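Local coordinates for lectin (Pleurotus ostreatus, PDB 6LI7), which binds sugars such as N-acetylgalactosamine through bound calcium, as a mushroom lectin with two calcium sites, at residues A[254-259]-A[281-286]. Numbering follows the deposited sequence.
With CA (calcium ion), chain E; NGA (2-acetamido-2-deoxy-beta-D-galactopyranose), chain I.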
ATOM      1  N   VAL A 254      -6.359  -0.566  -4.623  1.00 22.27           N
ATOM      2  CA  VAL A 254      -7.116  -1.779  -5.011  1.00 26.34           C
ATOM      3  C   VAL A 254      -6.249  -2.577  -5.974  1.00 24.48           C
ATOM      4  O   VAL A 254      -5.691  -1.978  -6.903  1.00 26.55           O
ATOM      5  CB  VAL A 254      -8.446  -1.411  -5.687  1.00 26.57           C
ATOM      6  CG1 VAL A 254      -9.225  -2.655  -6.086  1.00 27.96           C
ATOM      7  CG2 VAL A 254      -9.256  -0.500  -4.791  1.00 30.29           C
ATOM      8  N   LEU A 255      -6.122  -3.856  -5.702  1.00 23.07           N
ATOM      9  CA  LEU A 255      -5.458  -4.815  -6.602  1.00 23.03           C
ATOM     10  C   LEU A 255      -6.528  -5.812  -7.034  1.00 22.07           C
ATOM     11  O   LEU A 255      -7.167  -6.406  -6.149  1.00 23.96           O
ATOM     12  CB  LEU A 255      -4.310  -5.491  -5.859  1.00 24.21           C
ATOM     13  CG  LEU A 255      -3.584  -6.535  -6.717  1.00 21.94           C
ATOM     14  CD1 LEU A 255      -2.907  -5.881  -7.912  1.00 24.89           C
ATOM     15  CD2 LEU A 255      -2.585  -7.315  -5.872  1.00 25.74           C
ATOM     16  N   ILE A 256      -6.706  -6.017  -8.333  1.00 21.59           N
ATOM     17  CA  ILE A 256      -7.809  -6.862  -8.824  1.00 21.98           C
ATOM     18  C   ILE A 256      -7.431  -7.590 -10.117  1.00 23.86           C
ATOM     19  O   ILE A 256      -6.742  -7.051 -10.974  1.00 24.64           O
ATOM     20  CB  ILE A 256      -9.058  -5.981  -8.993  1.00 23.26           C
ATOM     21  CG1 ILE A 256     -10.265  -6.769  -9.506  1.00 25.81           C
ATOM     22  CG2 ILE A 256      -8.738  -4.764  -9.840  1.00 26.14           C
ATOM     23  CD1 ILE A 256     -11.607  -6.033  -9.315  1.00 25.46           C
ATOM     24  N   ALA A 257      -8.015  -8.758 -10.285  1.00 24.46           N
ATOM     25  CA  ALA A 257      -7.915  -9.551 -11.526  1.00 27.49           C
ATOM     26  C   ALA A 257      -9.200 -10.370 -11.649  1.00 25.58           C
ATOM     27  O   ALA A 257      -9.799 -10.764 -10.612  1.00 25.09           O
ATOM     28  CB  ALA A 257      -6.677 -10.467 -11.452  1.00 26.68           C
ATOM     29  N   ALA A 258      -9.561 -10.737 -12.866  1.00 25.19           N
ATOM     30  CA  ALA A 258     -10.728 -11.609 -13.064  1.00 24.83           C
ATOM     31  C   ALA A 258     -10.520 -12.563 -14.252  1.00 24.20           C
ATOM     32  O   ALA A 258     -10.009 -12.154 -15.281  1.00 26.77           O
ATOM     33  CB  ALA A 258     -11.963 -10.751 -13.264  1.00 25.50           C
ATOM     34  N   ASP A 259     -11.074 -13.755 -14.107  1.00 25.41           N
ATOM     35  CA  ASP A 259     -11.290 -14.716 -15.199  1.00 25.99           C
ATOM     36  C   ASP A 259     -12.741 -14.627 -15.710  1.00 26.10           C
ATOM     37  O   ASP A 259     -13.594 -15.060 -14.943  1.00 26.01           O
ATOM     38  CB  ASP A 259     -10.990 -16.129 -14.730  1.00 27.70           C
ATOM     39  CG  ASP A 259     -11.182 -17.178 -15.818  1.00 29.44           C
ATOM     40  OD1 ASP A 259     -11.771 -16.841 -16.873  1.00 27.36           O
ATOM     41  OD2 ASP A 259     -10.682 -18.294 -15.614  1.00 29.43           O
ATOM     42  N   ASP A 281      -4.460  -5.677 -12.066  1.00 27.36           N
ATOM     43  CA  ASP A 281      -4.490  -4.188 -12.200  1.00 25.22           C
ATOM     44  C   ASP A 281      -4.516  -3.579 -10.791  1.00 26.50           C
ATOM     45  O   ASP A 281      -5.166  -4.138  -9.876  1.00 25.33           O
ATOM     46  CB  ASP A 281      -5.729  -3.771 -13.002  1.00 27.95           C
ATOM     47  CG  ASP A 281      -5.809  -4.441 -14.365  1.00 30.03           C
ATOM     48  OD1 ASP A 281      -4.746  -4.452 -15.006  1.00 30.77           O
ATOM     49  OD2 ASP A 281      -6.884  -5.058 -14.744  1.00 30.70           O
ATOM     50  N   ALA A 282      -3.883  -2.439 -10.619  1.00 25.14           N
ATOM     51  CA  ALA A 282      -3.813  -1.734  -9.332  1.00 26.79           C
ATOM     52  C   ALA A 282      -4.374  -0.337  -9.567  1.00 27.05           C
ATOM     53  O   ALA A 282      -4.051   0.277 -10.609  1.00 26.01           O
ATOM     54  CB  ALA A 282      -2.412  -1.689  -8.784  1.00 27.81           C
ATOM     55  N   TYR A 283      -5.154   0.145  -8.610  1.00 24.95           N
ATOM     56  CA  TYR A 283      -5.763   1.490  -8.696  1.00 25.81           C
ATOM     57  C   TYR A 283      -5.607   2.214  -7.366  1.00 25.53           C
ATOM     58  O   TYR A 283      -5.527   1.576  -6.293  1.00 26.31           O
ATOM     59  CB  TYR A 283      -7.238   1.392  -9.078  1.00 26.29           C
ATOM     60  CG  TYR A 283      -7.543   0.649 -10.353  1.00 26.05           C
ATOM     61  CD1 TYR A 283      -7.557   1.290 -11.570  1.00 28.64           C
ATOM     62  CD2 TYR A 283      -7.854  -0.699 -10.332  1.00 26.97           C
ATOM     63  CE1 TYR A 283      -7.820   0.598 -12.745  1.00 30.60           C
ATOM     64  CE2 TYR A 283      -8.159  -1.399 -11.488  1.00 27.06           C
ATOM     65  CZ  TYR A 283      -8.119  -0.750 -12.706  1.00 26.11           C
ATOM     66  OH  TYR A 283      -8.447  -1.437 -13.833  1.00 31.03           O
ATOM     67  N   THR A 284      -5.553   3.538  -7.453  1.00 26.73           N
ATOM     68  CA  THR A 284      -5.557   4.450  -6.298  1.00 26.20           C
ATOM     69  C   THR A 284      -6.900   5.175  -6.327  1.00 27.84           C
ATOM     70  O   THR A 284      -7.314   5.615  -7.405  1.00 28.25           O
ATOM     71  CB  THR A 284      -4.388   5.440  -6.369  1.00 26.11           C
ATOM     72  OG1 THR A 284      -3.225   4.655  -6.131  1.00 26.84           O
ATOM     73  CG2 THR A 284      -4.441   6.517  -5.298  1.00 26.50           C
ATOM     74  N   ILE A 285      -7.569   5.217  -5.184  1.00 28.18           N
ATOM     75  CA  ILE A 285      -8.819   6.009  -4.973  1.00 27.34           C
ATOM     76  C   ILE A 285      -8.463   7.063  -3.933  1.00 23.73           C
ATOM     77  O   ILE A 285      -8.321   6.783  -2.749  1.00 28.22           O
ATOM     78  CB  ILE A 285      -9.983   5.073  -4.581  1.00 32.42           C
ATOM     79  CG1 ILE A 285     -10.179   4.028  -5.686  1.00 31.61           C
ATOM     80  CG2 ILE A 285     -11.268   5.895  -4.349  1.00 30.41           C
ATOM     81  CD1 ILE A 285     -10.751   2.819  -5.145  1.00 40.66           C
ATOM     82  N   PRO A 286      -8.092   8.270  -4.375  1.00 25.21           N
ATOM     83  CA  PRO A 286      -7.559   9.285  -3.472  1.00 27.52           C
ATOM     84  C   PRO A 286      -8.678  10.119  -2.816  1.00 31.94           C
ATOM     85  O   PRO A 286      -8.399  10.948  -1.953  1.00 30.31           O
ATOM     86  CB  PRO A 286      -6.795  10.144  -4.468  1.00 27.31           C
ATOM     87  CG  PRO A 286      -7.713  10.157  -5.671  1.00 26.81           C
ATOM     88  CD  PRO A 286      -8.214   8.734  -5.761  1.00 26.51           C
TER
HETATM   89 CA    CA E 407     -13.262 -18.225 -18.041  1.00 29.59          CA
HETATM   90  C1  NGA I 411      -9.762 -21.295 -20.450  1.00 43.65           C
HETATM   91  C2  NGA I 411     -11.003 -20.368 -20.579  1.00 42.10           C
HETATM   92  C3  NGA I 411     -10.628 -19.004 -19.968  1.00 36.25           C
HETATM   93  C4  NGA I 411     -10.094 -19.265 -18.556  1.00 33.32           C
HETATM   94  C5  NGA I 411      -9.062 -20.430 -18.462  1.00 37.96           C
HETATM   95  C6  NGA I 411      -8.629 -20.644 -17.028  1.00 37.14           C
HETATM   96  C7  NGA I 411     -12.611 -20.958 -22.363  1.00 38.61           C
HETATM   97  C8  NGA I 411     -12.990 -20.686 -23.797  1.00 47.17           C
HETATM   98  N2  NGA I 411     -11.509 -20.305 -21.973  1.00 41.29           N
HETATM   99  O1  NGA I 411      -9.944 -22.495 -21.118  1.00 60.56           O
HETATM  100  O3  NGA I 411     -11.773 -18.080 -19.843  1.00 36.15           O
HETATM  101  O4  NGA I 411     -11.273 -19.557 -17.709  1.00 27.65           O
HETATM  102  O5  NGA I 411      -9.663 -21.638 -19.041  1.00 39.53           O
HETATM  103  O6  NGA I 411      -7.656 -21.627 -16.893  1.00 38.10           O
HETATM  104  O7  NGA I 411     -13.300 -21.746 -21.668  1.00 42.56           O
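Val254 and Tyr283 face each other as a hydrogen-bonded pair where strands 249-259 and 281-285 run antiparallel in one sheet of a beta-sandwich domain. Four backbone hydrogen bonds join them: Val254 N to Tyr283 O and Tyr283 N to Val254 O are both 2.8 Å, and Ile256 and Asp281 exchange a similar couple. Leu255 and Ala282 form the non-hydrogen-bonded pair between, their CA atoms at a normal spacing of 4.4 Å; Ala282, a small residue, packs against Phe45, and its CA-H meets Val254 O.

Val254, Ile256, Tyr283 and Ile285 turn to the sandwich interior, where beta-branched and aromatic side chains fill the layer against strand 261-266 of the other sheet. CG2 of Ile256 meets the Tyr283 ring at its edge, in plane, 3.8 Å from CE2. Val254 CG2 lies 3.7 Å from Ile285 CD1; with chi1 at -58°, CG1 of Ile285 sits beside its own backbone N and the chain comes back toward Val254. On the other face Leu255 CD1 lies over the partner strand's backbone, 3.5 Å from Asp281 O and only loosely near Ala282 CB.

Tyr262 OH is hydrogen-bonded to both Asp281 OD2 and Tyr283 OH. Strand 249-259 continues to the sugar site, where Asp259 OD1, at 2.4 Å, binds calcium together with Asp260, Asn301, Gly303, Pro305 and O3 and O4 of N-acetylgalactosamine; Asp259 OD2 approaches that O4 to 2.5 Å.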